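Local coordinates for ABC transporter, substrate binding protein (Polyamine) (Agrobacterium tumefaciens, PDB 4EUO) that binds gamma-aminobutyric acid selectively, probably as the periplasmic substrate-binding component of an ABC transporter of the polyamine-uptake type, at residues A[61-64]-A[65-69]; A[164-167]-A[168-171]; A[249-252]-A[253-256]; A[284-287]-A[288-291]; A[301-304]-A[305-308]. All coordinates share one frame; numbering follows the deposited sequence.

Contact 1: residues A[61-64]-A[65-69]; sequences GDYA and AQAGP
Tyr63 and Gln66 meet because the CG of Tyr63 stands opposite its own N (chi1 169°), while that of Gln66 sits between N and C (chi1 58°), with a second bend at chi2 that folds the amide back over the preceding turn. Both belong to the short helix 61-67, which follows strand 56-60 of this periplasmic binding-protein fold, the strand that ends in the ligand-pocket residue Glu60. The folded glutamine returns a side-chain N-H to the backbone three residues earlier: Gln66 NE2 donates to Tyr63 O at 3.1 Å along an almost straight line (171°), lying in the carbonyl plane on a lone pair, with the oxygen also close to the amide plane. The same oxygen accepts Gln66 N at 3.1 Å from well above the carbonyl plane, and a weak bond from Ala67 N. The other end of the amide is held as well, since Gln66 OE1 bonds Lys70 NZ, so the group is fixed in rotation. Over one face of the Tyr63 ring, Ala67 CB makes a CH-pi contact 4.0 Å from the centroid, offset toward the rim, and Tyr40 stacks on that ring. Asp62 faces away from the turn to form a salt bridge with Arg301. Where direct bonding lapses at Gly68, a water steps in, donating to Ala64 O at 2.7 Å and accepting from Gly68 N at 2.7 Å.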
loop_
_atom_site.group_PDB
_atom_site.type_symbol
_atom_site.label_atom_id
_atom_site.label_comp_id
_atom_site.label_asym_id
_atom_site.label_seq_id
_atom_site.Cartn_x
_atom_site.Cartn_y
_atom_site.Cartn_z
ATOM N N GLY A 61 3.397 -5.785 -1.490
ATOM C CA GLY A 61 3.388 -7.182 -1.923
ATOM C C GLY A 61 4.414 -7.546 -2.976
ATOM O O GLY A 61 4.879 -8.700 -3.010
ATOM N N ASP A 62 4.779 -6.612 -3.853
ATOM C CA ASP A 62 5.784 -6.937 -4.866
ATOM C C ASP A 62 7.167 -7.111 -4.228
ATOM O O ASP A 62 7.937 -7.983 -4.634
ATOM C CB ASP A 62 5.802 -5.884 -5.977
ATOM C CG ASP A 62 6.317 -4.539 -5.522
ATOM O OD1 ASP A 62 5.669 -3.924 -4.634
ATOM O OD2 ASP A 62 7.378 -4.127 -6.007
ATOM N N TYR A 63 7.468 -6.286 -3.216
ATOM C CA TYR A 63 8.695 -6.463 -2.460
ATOM C C TYR A 63 8.654 -7.825 -1.740
ATOM O O TYR A 63 9.612 -8.623 -1.853
ATOM C CB TYR A 63 8.872 -5.328 -1.443
ATOM C CG TYR A 63 9.994 -5.610 -0.471
ATOM C CD1 TYR A 63 11.308 -5.270 -0.777
ATOM C CD2 TYR A 63 9.742 -6.240 0.753
ATOM C CE1 TYR A 63 12.348 -5.531 0.121
ATOM C CE2 TYR A 63 10.773 -6.504 1.656
ATOM C CZ TYR A 63 12.062 -6.148 1.331
ATOM O OH TYR A 63 13.070 -6.403 2.236
ATOM N N ALA A 64 7.532 -8.151 -1.051
ATOM C CA ALA A 64 7.432 -9.424 -0.301
ATOM C C ALA A 64 7.687 -10.616 -1.190
ATOM O O ALA A 64 8.335 -11.581 -0.737
ATOM C CB ALA A 64 6.032 -9.547 0.283
ATOM N N ALA A 65 7.163 -10.607 -2.426
ATOM C CA ALA A 65 7.243 -11.751 -3.320
ATOM C C ALA A 65 8.630 -11.992 -3.864
ATOM O O ALA A 65 8.868 -13.072 -4.431
ATOM C CB ALA A 65 6.215 -11.637 -4.437
ATOM N N GLN A 66 9.541 -11.038 -3.740
ATOM C CA GLN A 66 10.899 -11.297 -4.191
ATOM C C GLN A 66 11.952 -11.247 -3.096
ATOM O O GLN A 66 13.093 -11.604 -3.370
ATOM C CB GLN A 66 11.244 -10.443 -5.399
ATOM C CG GLN A 66 11.106 -8.968 -5.137
ATOM C CD GLN A 66 12.321 -8.328 -4.564
ATOM O OE1 GLN A 66 13.344 -8.185 -5.247
ATOM N NE2 GLN A 66 12.227 -7.904 -3.292
ATOM N N ALA A 67 11.612 -10.822 -1.886
ATOM C CA ALA A 67 12.612 -10.662 -0.830
ATOM C C ALA A 67 13.065 -11.996 -0.205
ATOM O O ALA A 67 14.205 -12.089 0.247
ATOM C CB ALA A 67 12.107 -9.685 0.239
ATOM N N GLY A 68 12.227 -13.015 -0.244
ATOM C CA GLY A 68 12.605 -14.322 0.336
ATOM C C GLY A 68 13.827 -14.990 -0.285
ATOM O O GLY A 68 14.845 -15.211 0.401
ATOM N N PRO A 69 13.813 -15.164 -1.629
ATOM C CA PRO A 69 14.981 -15.740 -2.331
ATOM C C PRO A 69 16.270 -14.941 -2.183
ATOM O O PRO A 69 17.351 -15.495 -2.376
ATOM C CB PRO A 69 14.527 -15.763 -3.802
ATOM C CG PRO A 69 13.052 -15.840 -3.737
ATOM C CD PRO A 69 12.683 -14.960 -2.562
HETATM O O HOH W 1 9.867 -13.699 -1.254
#

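Contact 2: residues A[164-167]-A[168-171]; sequences RAFK and KLDT
Lys168, Leu169 and Asp170 give their backbone N-H groups to residues four positions earlier, the regular alpha-helical pattern of helix 162-170. Lys168 N reaches Arg164 O at 3.0 Å, Leu169 N reaches Ala165 O at 2.9 Å and Asp170 N reaches Phe166 O at 2.8 Å. The regularity fades at Thr171, whose N makes only a weak, bent bond to Lys167 O (3.5 Å) and also bonds Lys168 O. The hydroxyl reinforces the latter: with chi1 at 72°, Thr171 OG1 turns back and donates to Lys168 O at 2.7 Å, in the carbonyl plane, so that this oxygen takes two donors from one residue. On the buried side, Phe166 and Leu169 are one turn apart, and Leu169 CD1 lies oblique to the Phe166 ring, 4.3 Å from Phe166 CD1. Trp311 stacks on the Phe166 ring, and Trp308 covers both residues from helix 301-313. Asp170 holds its CG beside its own N (chi1 -81°), which places the carboxylate carbon 3.2 Å from Phe166 O. Three acceptor oxygens are thereby gathered in a small space, and Trp311 NE1 and Lys314 NZ supply donors to the two carboxylate oxygens. The acid's donors thus come from Trp311 of helix 301-313 and from Lys314 just beyond it, and the positive charge of Lys314 probably favours its ionised form.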
loop_
_atom_site.group_PDB
_atom_site.type_symbol
_atom_site.label_atom_id
_atom_site.label_comp_id
_atom_site.label_asym_id
_atom_site.label_seq_id
_atom_site.Cartn_x
_atom_site.Cartn_y
_atom_site.Cartn_z
ATOM N N ARG A 164 6.897 4.251 -22.982
ATOM C CA ARG A 164 5.654 4.966 -23.207
ATOM C C ARG A 164 5.197 5.653 -21.903
ATOM O O ARG A 164 4.748 6.798 -21.922
ATOM C CB ARG A 164 4.597 3.990 -23.708
ATOM C CG ARG A 164 3.248 4.607 -23.959
ATOM C CD ARG A 164 2.312 3.583 -24.553
ATOM N NE ARG A 164 0.992 4.159 -24.781
ATOM C CZ ARG A 164 0.023 3.545 -25.466
ATOM N NH1 ARG A 164 0.213 2.320 -25.948
ATOM N NH2 ARG A 164 -1.142 4.150 -25.668
ATOM N N ALA A 165 5.299 4.944 -20.761
ATOM C CA ALA A 165 4.914 5.518 -19.482
ATOM C C ALA A 165 5.762 6.735 -19.159
ATOM O O ALA A 165 5.217 7.758 -18.727
ATOM C CB ALA A 165 5.047 4.483 -18.376
ATOM N N PHE A 166 7.081 6.650 -19.365
ATOM C CA PHE A 166 7.957 7.775 -19.050
ATOM C C PHE A 166 7.704 8.960 -19.980
ATOM O O PHE A 166 7.728 10.111 -19.526
ATOM C CB PHE A 166 9.424 7.321 -19.119
ATOM C CG PHE A 166 9.845 6.310 -18.072
ATOM C CD1 PHE A 166 9.410 6.418 -16.754
ATOM C CD2 PHE A 166 10.720 5.280 -18.388
ATOM C CE1 PHE A 166 9.814 5.473 -15.784
ATOM C CE2 PHE A 166 11.140 4.360 -17.418
ATOM C CZ PHE A 166 10.654 4.445 -16.129
ATOM N N LYS A 167 7.403 8.686 -21.276
ATOM C CA LYS A 167 7.057 9.804 -22.174
ATOM C C LYS A 167 5.787 10.505 -21.704
ATOM O O LYS A 167 5.717 11.734 -21.740
ATOM C CB LYS A 167 6.870 9.307 -23.615
ATOM C CG LYS A 167 8.207 8.999 -24.272
ATOM C CD LYS A 167 8.067 8.511 -25.711
ATOM C CE LYS A 167 9.410 8.299 -26.367
ATOM N NZ LYS A 167 9.270 7.724 -27.735
ATOM N N LYS A 168 4.791 9.742 -21.222
ATOM C CA LYS A 168 3.560 10.333 -20.724
ATOM C C LYS A 168 3.837 11.130 -19.426
ATOM O O LYS A 168 3.345 12.245 -19.254
ATOM C CB LYS A 168 2.490 9.249 -20.485
ATOM C CG LYS A 168 1.117 9.797 -20.031
ATOM C CD LYS A 168 0.492 10.808 -21.019
ATOM C CE LYS A 168 -0.946 10.986 -20.664
ATOM N NZ LYS A 168 -1.584 12.038 -21.500
ATOM N N LEU A 169 4.634 10.568 -18.518
ATOM C CA LEU A 169 5.013 11.294 -17.296
ATOM C C LEU A 169 5.800 12.574 -17.608
ATOM O O LEU A 169 5.604 13.579 -16.944
ATOM C CB LEU A 169 5.816 10.403 -16.339
ATOM C CG LEU A 169 4.943 9.384 -15.623
ATOM C CD1 LEU A 169 5.784 8.172 -15.203
ATOM C CD2 LEU A 169 4.234 10.022 -14.427
ATOM N N ASP A 170 6.648 12.551 -18.660
ATOM C CA ASP A 170 7.410 13.747 -19.048
ATOM C C ASP A 170 6.499 14.913 -19.369
ATOM O O ASP A 170 6.912 16.060 -19.141
ATOM C CB ASP A 170 8.258 13.435 -20.275
ATOM C CG ASP A 170 9.552 12.722 -19.973
ATOM O OD1 ASP A 170 9.929 12.657 -18.785
ATOM O OD2 ASP A 170 10.199 12.226 -20.932
ATOM N N THR A 171 5.269 14.660 -19.889
ATOM C CA THR A 171 4.368 15.760 -20.236
ATOM C C THR A 171 3.915 16.577 -19.025
ATOM O O THR A 171 3.430 17.711 -19.191
ATOM C CB THR A 171 3.148 15.261 -21.029
ATOM O OG1 THR A 171 2.262 14.526 -20.172
ATOM C CG2 THR A 171 3.511 14.450 -22.272
#

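Contact 3: residues A[249-252]-A[253-256]; sequences SAQA and QADM
The N-terminal turns of helix 250-260 carry an i to i+4 side-chain bridge, from exposed Gln251 to Asp255 beside helix 10-28, and a buried glutamine on another flank. Ser249 takes the N-cap position without capping through its hydroxyl; OG bonds Leu246 O instead, and the serine's carbonyl oxygen opens the helical pattern by accepting Gln253 N at 2.9 Å. Gln251 points its CG opposite its N (chi1 -166°), then bends at chi2 so that the amide runs along the helix toward the next turn. Its NE2 donates to Asp255 OD1 at 3.0 Å with a moderately bent N-H (153°). The oxygen lies practically in the glutamine's amide plane but is met on its syn side from 32° outside the carboxylate plane, in keeping with two flat groups turned against each other. Beneath them, Asp255 N bonds Gln251 O at 2.8 Å, so the two residues are joined twice, once through side chains and once through backbone. Asp255 OD2 is left for a salt bridge with Lys23 of helix 10-28. The Gln253 side chain, bent at chi2, heads into the buried side, its CG 3.4 Å from Ser249 O, and its amide bonds backbone groups: OE1 takes Val265 N, while NE2 gives to Ser98 O and Ala247 O. Such pairing satisfies both ends of a buried amide and settles its orientation. The carboxylate, with a neutral donor on one oxygen and an ammonium on the other, is probably ionised and ties this helix to helix 10-28.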
loop_
_atom_site.group_PDB
_atom_site.type_symbol
_atom_site.label_atom_id
_atom_site.label_comp_id
_atom_site.label_asym_id
_atom_site.label_seq_id
_atom_site.Cartn_x
_atom_site.Cartn_y
_atom_site.Cartn_z
ATOM N N SER A 249 -6.165 -12.898 11.227
ATOM C CA SER A 249 -7.397 -13.598 11.603
ATOM C C SER A 249 -8.622 -12.705 11.288
ATOM O O SER A 249 -8.510 -11.498 11.058
ATOM C CB SER A 249 -7.347 -14.040 13.060
ATOM O OG SER A 249 -7.288 -12.943 13.944
ATOM N N ALA A 250 -9.817 -13.312 11.257
ATOM C CA ALA A 250 -11.010 -12.655 10.770
ATOM C C ALA A 250 -11.402 -11.395 11.473
ATOM O O ALA A 250 -11.616 -10.380 10.809
ATOM C CB ALA A 250 -12.187 -13.631 10.746
ATOM N N GLN A 251 -11.520 -11.449 12.808
ATOM C CA GLN A 251 -11.928 -10.254 13.538
ATOM C C GLN A 251 -10.874 -9.150 13.459
ATOM O O GLN A 251 -11.234 -7.994 13.263
ATOM C CB GLN A 251 -12.291 -10.571 15.012
ATOM C CG GLN A 251 -13.038 -9.437 15.714
ATOM C CD GLN A 251 -14.394 -9.121 15.133
ATOM O OE1 GLN A 251 -15.314 -9.954 15.124
ATOM N NE2 GLN A 251 -14.562 -7.895 14.679
ATOM N N ALA A 252 -9.590 -9.512 13.623
ATOM C CA ALA A 252 -8.471 -8.571 13.538
ATOM C C ALA A 252 -8.461 -7.885 12.161
ATOM O O ALA A 252 -8.270 -6.668 12.102
ATOM C CB ALA A 252 -7.165 -9.300 13.780
ATOM N N GLN A 253 -8.739 -8.639 11.086
ATOM C CA GLN A 253 -8.764 -8.048 9.746
ATOM C C GLN A 253 -9.992 -7.142 9.560
ATOM O O GLN A 253 -9.919 -6.058 8.946
ATOM C CB GLN A 253 -8.736 -9.139 8.697
ATOM C CG GLN A 253 -7.337 -9.684 8.462
ATOM C CD GLN A 253 -6.531 -8.715 7.617
ATOM O OE1 GLN A 253 -7.023 -8.255 6.588
ATOM N NE2 GLN A 253 -5.290 -8.389 8.029
ATOM N N ALA A 254 -11.162 -7.583 10.079
ATOM C CA ALA A 254 -12.349 -6.743 9.983
ATOM C C ALA A 254 -12.102 -5.442 10.755
ATOM O O ALA A 254 -12.485 -4.384 10.289
ATOM C CB ALA A 254 -13.555 -7.487 10.583
ATOM N N ASP A 255 -11.468 -5.511 11.933
ATOM C CA ASP A 255 -11.214 -4.294 12.707
ATOM C C ASP A 255 -10.223 -3.369 12.024
ATOM O O ASP A 255 -10.444 -2.165 12.016
ATOM C CB ASP A 255 -10.755 -4.643 14.137
ATOM C CG ASP A 255 -11.836 -5.347 14.974
ATOM O OD1 ASP A 255 -13.007 -5.388 14.528
ATOM O OD2 ASP A 255 -11.480 -5.935 15.993
ATOM N N MET A 256 -9.201 -3.922 11.367
ATOM C CA MET A 256 -8.237 -3.109 10.613
ATOM C C MET A 256 -9.004 -2.411 9.474
ATOM O O MET A 256 -8.835 -1.217 9.231
ATOM C CB MET A 256 -7.144 -4.037 10.077
ATOM C CG MET A 256 -6.129 -3.366 9.133
ATOM S SD MET A 256 -6.739 -3.190 7.424
ATOM C CE MET A 256 -7.103 -4.900 7.004
#

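Contact 4: residues A[284-287]-A[288-291]; sequences QQTE and SQVN
Gln289 NE2 is surrounded by oxygens: it bonds Pro282 O and Asn221 OD1, and Gln285 O stands 3.2 Å from it. That Gln285 carbonyl oxygen has a donor of its own in Asn221 ND2, so the asparagine side chain on strand 215-229 serves the glutamine amide with one end and the loop carbonyl with the other. The arrangement closes the loop 284-288 as it enters strand 289-291. The backbone brings Gln289 CB to 3.5 Å from Gln285 O; with CG opposite the backbone N (chi1 -175°), the extended chain carries the amide on to Gln285 O and the Thr286 methyl. Gln289 OE1 packs against that methyl, 3.4 Å from Thr286 CG2. Gln285 is the centre of an inverse gamma turn, in which Thr286 N bonds Gln284 O weakly at 3.0 Å; the turn is consistent with the Gln285 carbonyl facing the Gln289 side chain. Backbone to backbone, the gap is spanned by a water bonded to Thr286 O at 2.8 Å, apparently donating, and accepting from Gln289 N at 2.9 Å. On either side of Gln289, Ser288 OG bonds Gln220 N and Val290 pairs by backbone with Asn221 and Thr223, as expected for strands running parallel. With no clear direct hydrogen bond between the two halves, the loop is held by a water bridge, by Pro282 O and by the Asn221 amide, and the strand by its own backbone pairs.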
loop_
_atom_site.group_PDB
_atom_site.type_symbol
_atom_site.label_atom_id
_atom_site.label_comp_id
_atom_site.label_asym_id
_atom_site.label_seq_id
_atom_site.Cartn_x
_atom_site.Cartn_y
_atom_site.Cartn_z
ATOM N N GLN A 284 -14.778 -3.704 -3.333
ATOM C CA GLN A 284 -16.135 -3.453 -3.818
ATOM C C GLN A 284 -16.188 -2.321 -4.842
ATOM O O GLN A 284 -17.250 -2.088 -5.426
ATOM C CB GLN A 284 -17.090 -3.128 -2.657
ATOM C CG GLN A 284 -17.184 -4.251 -1.623
ATOM C CD GLN A 284 -17.837 -5.490 -2.173
ATOM O OE1 GLN A 284 -18.830 -5.424 -2.900
ATOM N NE2 GLN A 284 -17.286 -6.646 -1.851
ATOM N N GLN A 285 -15.071 -1.595 -5.074
ATOM C CA GLN A 285 -15.052 -0.447 -5.982
ATOM C C GLN A 285 -14.652 -0.941 -7.356
ATOM O O GLN A 285 -13.652 -0.516 -7.934
ATOM C CB GLN A 285 -14.065 0.611 -5.447
ATOM C CG GLN A 285 -14.441 1.113 -4.042
ATOM C CD GLN A 285 -15.536 2.159 -3.986
ATOM O OE1 GLN A 285 -15.810 2.736 -2.908
ATOM N NE2 GLN A 285 -16.091 2.540 -5.124
ATOM N N THR A 286 -15.508 -1.827 -7.914
ATOM C CA THR A 286 -15.193 -2.630 -9.080
ATOM C C THR A 286 -15.798 -2.189 -10.386
ATOM O O THR A 286 -15.472 -2.801 -11.416
ATOM C CB THR A 286 -15.495 -4.083 -8.794
ATOM O OG1 THR A 286 -16.897 -4.192 -8.509
ATOM C CG2 THR A 286 -14.726 -4.623 -7.608
ATOM N N GLU A 287 -16.621 -1.139 -10.388
ATOM C CA GLU A 287 -17.258 -0.624 -11.628
ATOM C C GLU A 287 -16.205 -0.360 -12.702
ATOM O O GLU A 287 -16.335 -0.771 -13.864
ATOM C CB GLU A 287 -18.017 0.678 -11.335
ATOM C CG GLU A 287 -18.948 1.154 -12.438
ATOM C CD GLU A 287 -20.010 2.105 -11.917
ATOM O OE1 GLU A 287 -21.036 1.615 -11.388
ATOM O OE2 GLU A 287 -19.797 3.337 -11.991
ATOM N N SER A 288 -15.124 0.313 -12.299
ATOM C CA SER A 288 -14.037 0.629 -13.208
ATOM C C SER A 288 -12.802 0.530 -12.336
ATOM O O SER A 288 -12.474 1.453 -11.590
ATOM C CB SER A 288 -14.191 2.047 -13.735
ATOM O OG SER A 288 -13.086 2.353 -14.558
ATOM N N GLN A 289 -12.143 -0.615 -12.407
ATOM C CA GLN A 289 -10.992 -0.908 -11.551
ATOM C C GLN A 289 -9.920 -1.628 -12.363
ATOM O O GLN A 289 -10.220 -2.431 -13.264
ATOM C CB GLN A 289 -11.464 -1.799 -10.395
ATOM C CG GLN A 289 -10.394 -2.104 -9.334
ATOM C CD GLN A 289 -10.996 -2.775 -8.157
ATOM O OE1 GLN A 289 -11.426 -3.933 -8.238
ATOM N NE2 GLN A 289 -11.022 -2.111 -7.014
ATOM N N VAL A 290 -8.660 -1.374 -11.999
ATOM C CA VAL A 290 -7.476 -1.979 -12.638
ATOM C C VAL A 290 -6.714 -2.720 -11.545
ATOM O O VAL A 290 -6.551 -2.186 -10.448
ATOM C CB VAL A 290 -6.631 -0.847 -13.265
ATOM C CG1 VAL A 290 -5.319 -1.382 -13.836
ATOM C CG2 VAL A 290 -7.419 -0.116 -14.355
ATOM N N ASN A 291 -6.227 -3.925 -11.803
ATOM C CA ASN A 291 -5.508 -4.662 -10.795
ATOM C C ASN A 291 -4.033 -4.647 -11.112
ATOM O O ASN A 291 -3.629 -5.207 -12.127
ATOM C CB ASN A 291 -6.053 -6.099 -10.739
ATOM C CG ASN A 291 -7.548 -6.121 -10.516
ATOM O OD1 ASN A 291 -8.312 -6.631 -11.345
ATOM N ND2 ASN A 291 -8.016 -5.537 -9.428
HETATM O O HOH W 2 -13.661 -2.808 -13.526
#

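Contact 5: residues A[301-304]-A[305-308]; sequences RDEI and GERW. With SO4 (sulfate ion), chain F.
Glu303, Ile304 and Gly305 form the middle of this stretch of helix 301-313, where four regular i to i+4 bonds run in succession; two of them are Gly305 N to Arg301 O at 3.0 Å and Trp308 N to Ile304 O at 2.8 Å, the latter nearly collinear with the carbonyl bond. Glu303 stays on the outer flank: CG is opposite the backbone N, and a bend at chi2 brings the carboxylate along the next turn. Glu303 OE2 lies 3.6 Å from Arg307 CD, against the aliphatic part of the arginine, and the guanidinium is carried past it, with Arg307 NE still 4.9 Å from OE2, too far for a salt bridge. Glu303 OE1 instead faces Glu306 OE1 at 3.9 Å, the carboxylate planes 62° apart; a water donates weakly to both acids and may ease the likely repulsion. Arg307 shares its charge between Asp163 and a sulfate ion, probably from the crystallisation liquor. Arg307 NH1 donates to sulfate O1 at 2.6 Å in a practically straight line (177°), and Arg307 NH2 to sulfate O4 at 3.0 Å, the sulfur lying at the guanidinium edge and in its plane. The sulfate also accepts Leu162 N and Asp163 N, so in the crystal the anion bridges Arg307 and the start of helix 162-170. On the inner flank Ile304 and Trp308 pack on Ile143 of helix 142-149, and Trp308 NE1 bonds Lys136 O just after strand 132-135, while Arg301 packs on Tyr63 and Gln66 of helix 61-67 and pairs with Asp62.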
loop_
_atom_site.group_PDB
_atom_site.type_symbol
_atom_site.label_atom_id
_atom_site.label_comp_id
_atom_site.label_asym_id
_atom_site.label_seq_id
_atom_site.Cartn_x
_atom_site.Cartn_y
_atom_site.Cartn_z
ATOM N N ARG A 301 11.649 -6.491 -10.375
ATOM C CA ARG A 301 11.711 -5.384 -9.420
ATOM C C ARG A 301 12.908 -4.492 -9.507
ATOM O O ARG A 301 12.777 -3.260 -9.511
ATOM C CB ARG A 301 11.473 -5.873 -8.001
ATOM C CG ARG A 301 10.910 -4.814 -7.067
ATOM C CD ARG A 301 10.603 -5.376 -5.680
ATOM N NE ARG A 301 10.088 -4.298 -4.828
ATOM C CZ ARG A 301 10.837 -3.365 -4.250
ATOM N NH1 ARG A 301 12.164 -3.482 -4.235
ATOM N NH2 ARG A 301 10.266 -2.351 -3.612
ATOM N N ASP A 302 14.106 -5.116 -9.574
ATOM C CA ASP A 302 15.325 -4.320 -9.603
ATOM C C ASP A 302 15.444 -3.520 -10.880
ATOM O O ASP A 302 15.849 -2.352 -10.848
ATOM C CB ASP A 302 16.543 -5.243 -9.446
ATOM C CG ASP A 302 16.542 -5.996 -8.143
ATOM O OD1 ASP A 302 16.019 -5.455 -7.155
ATOM O OD2 ASP A 302 17.090 -7.119 -8.108
ATOM N N GLU A 303 15.063 -4.124 -12.010
ATOM C CA GLU A 303 15.197 -3.439 -13.280
ATOM C C GLU A 303 14.236 -2.279 -13.431
ATOM O O GLU A 303 14.615 -1.205 -13.894
ATOM C CB GLU A 303 15.085 -4.419 -14.442
ATOM C CG GLU A 303 15.549 -3.858 -15.780
ATOM C CD GLU A 303 16.881 -3.130 -15.837
ATOM O OE1 GLU A 303 17.867 -3.616 -15.235
ATOM O OE2 GLU A 303 16.944 -2.083 -16.521
ATOM N N ILE A 304 12.986 -2.477 -13.011
ATOM C CA ILE A 304 12.056 -1.357 -13.085
ATOM C C ILE A 304 12.549 -0.244 -12.151
ATOM O O ILE A 304 12.531 0.924 -12.547
ATOM C CB ILE A 304 10.610 -1.779 -12.742
ATOM C CG1 ILE A 304 10.083 -2.849 -13.717
ATOM C CG2 ILE A 304 9.709 -0.551 -12.745
ATOM C CD1 ILE A 304 8.806 -3.535 -13.222
ATOM N N GLY A 305 13.029 -0.612 -10.962
ATOM C CA GLY A 305 13.523 0.398 -10.032
ATOM C C GLY A 305 14.658 1.230 -10.615
ATOM O O GLY A 305 14.663 2.466 -10.541
ATOM N N GLU A 306 15.627 0.565 -11.252
ATOM C CA GLU A 306 16.762 1.280 -11.874
ATOM C C GLU A 306 16.256 2.271 -12.909
ATOM O O GLU A 306 16.663 3.435 -12.922
ATOM C CB GLU A 306 17.719 0.270 -12.532
ATOM C CG GLU A 306 18.579 -0.439 -11.502
ATOM C CD GLU A 306 19.697 -1.326 -12.023
ATOM O OE1 GLU A 306 20.134 -1.135 -13.182
ATOM O OE2 GLU A 306 20.162 -2.192 -11.248
ATOM N N ARG A 307 15.314 1.839 -13.758
ATOM C CA ARG A 307 14.752 2.701 -14.796
ATOM C C ARG A 307 13.952 3.863 -14.226
ATOM O O ARG A 307 14.012 4.982 -14.743
ATOM C CB ARG A 307 13.938 1.851 -15.791
ATOM C CG ARG A 307 14.925 0.912 -16.507
ATOM C CD ARG A 307 14.374 0.170 -17.679
ATOM N NE ARG A 307 13.873 1.070 -18.717
ATOM C CZ ARG A 307 13.177 0.651 -19.762
ATOM N NH1 ARG A 307 12.898 -0.639 -19.907
ATOM N NH2 ARG A 307 12.697 1.523 -20.635
ATOM N N TRP A 308 13.161 3.578 -13.171
ATOM C CA TRP A 308 12.354 4.593 -12.523
ATOM C C TRP A 308 13.221 5.715 -11.930
ATOM O O TRP A 308 12.976 6.875 -12.211
ATOM C CB TRP A 308 11.486 3.923 -11.442
ATOM C CG TRP A 308 10.760 4.887 -10.554
ATOM C CD1 TRP A 308 11.122 5.287 -9.301
ATOM C CD2 TRP A 308 9.588 5.640 -10.896
ATOM N NE1 TRP A 308 10.197 6.193 -8.804
ATOM C CE2 TRP A 308 9.253 6.430 -9.772
ATOM C CE3 TRP A 308 8.741 5.664 -12.026
ATOM C CZ2 TRP A 308 8.141 7.266 -9.753
ATOM C CZ3 TRP A 308 7.639 6.500 -12.014
ATOM C CH2 TRP A 308 7.331 7.273 -10.879
HETATM S S SO4 F . 10.371 -0.914 -22.499
HETATM O O1 SO4 F . 11.600 -1.489 -22.003
HETATM O O2 SO4 F . 10.119 -1.414 -23.876
HETATM O O3 SO4 F . 9.244 -1.288 -21.642
HETATM O O4 SO4 F . 10.552 0.524 -22.475
HETATM O O HOH W 3 18.813 -4.519 -12.144
#

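Helix 301-313 joins three of the five contacts. Contact 5 touches contact 1 through a salt bridge of 3.0 Å between Asp62 OD2 and Arg301 NE, and contact 2 by aromatic packing, Phe166 CE1 lying 3.9 Å from Trp308 CE3. Contacts 1 and 2 do not meet, their centres being about 27 Å apart. Contact 1 is buried, contacts 2, 3 and 5 are partly buried, and contact 4 lies at the surface. Contact 3 sits across the chain's centre from contacts 2 and 5. Contact 1 folds a glutamine onto a backbone oxygen, contact 3 links amide to carboxylate, and contact 5 brings two acids together; contact 4 lacks a clear direct bond, though water bridges backbone in both 1 and 4.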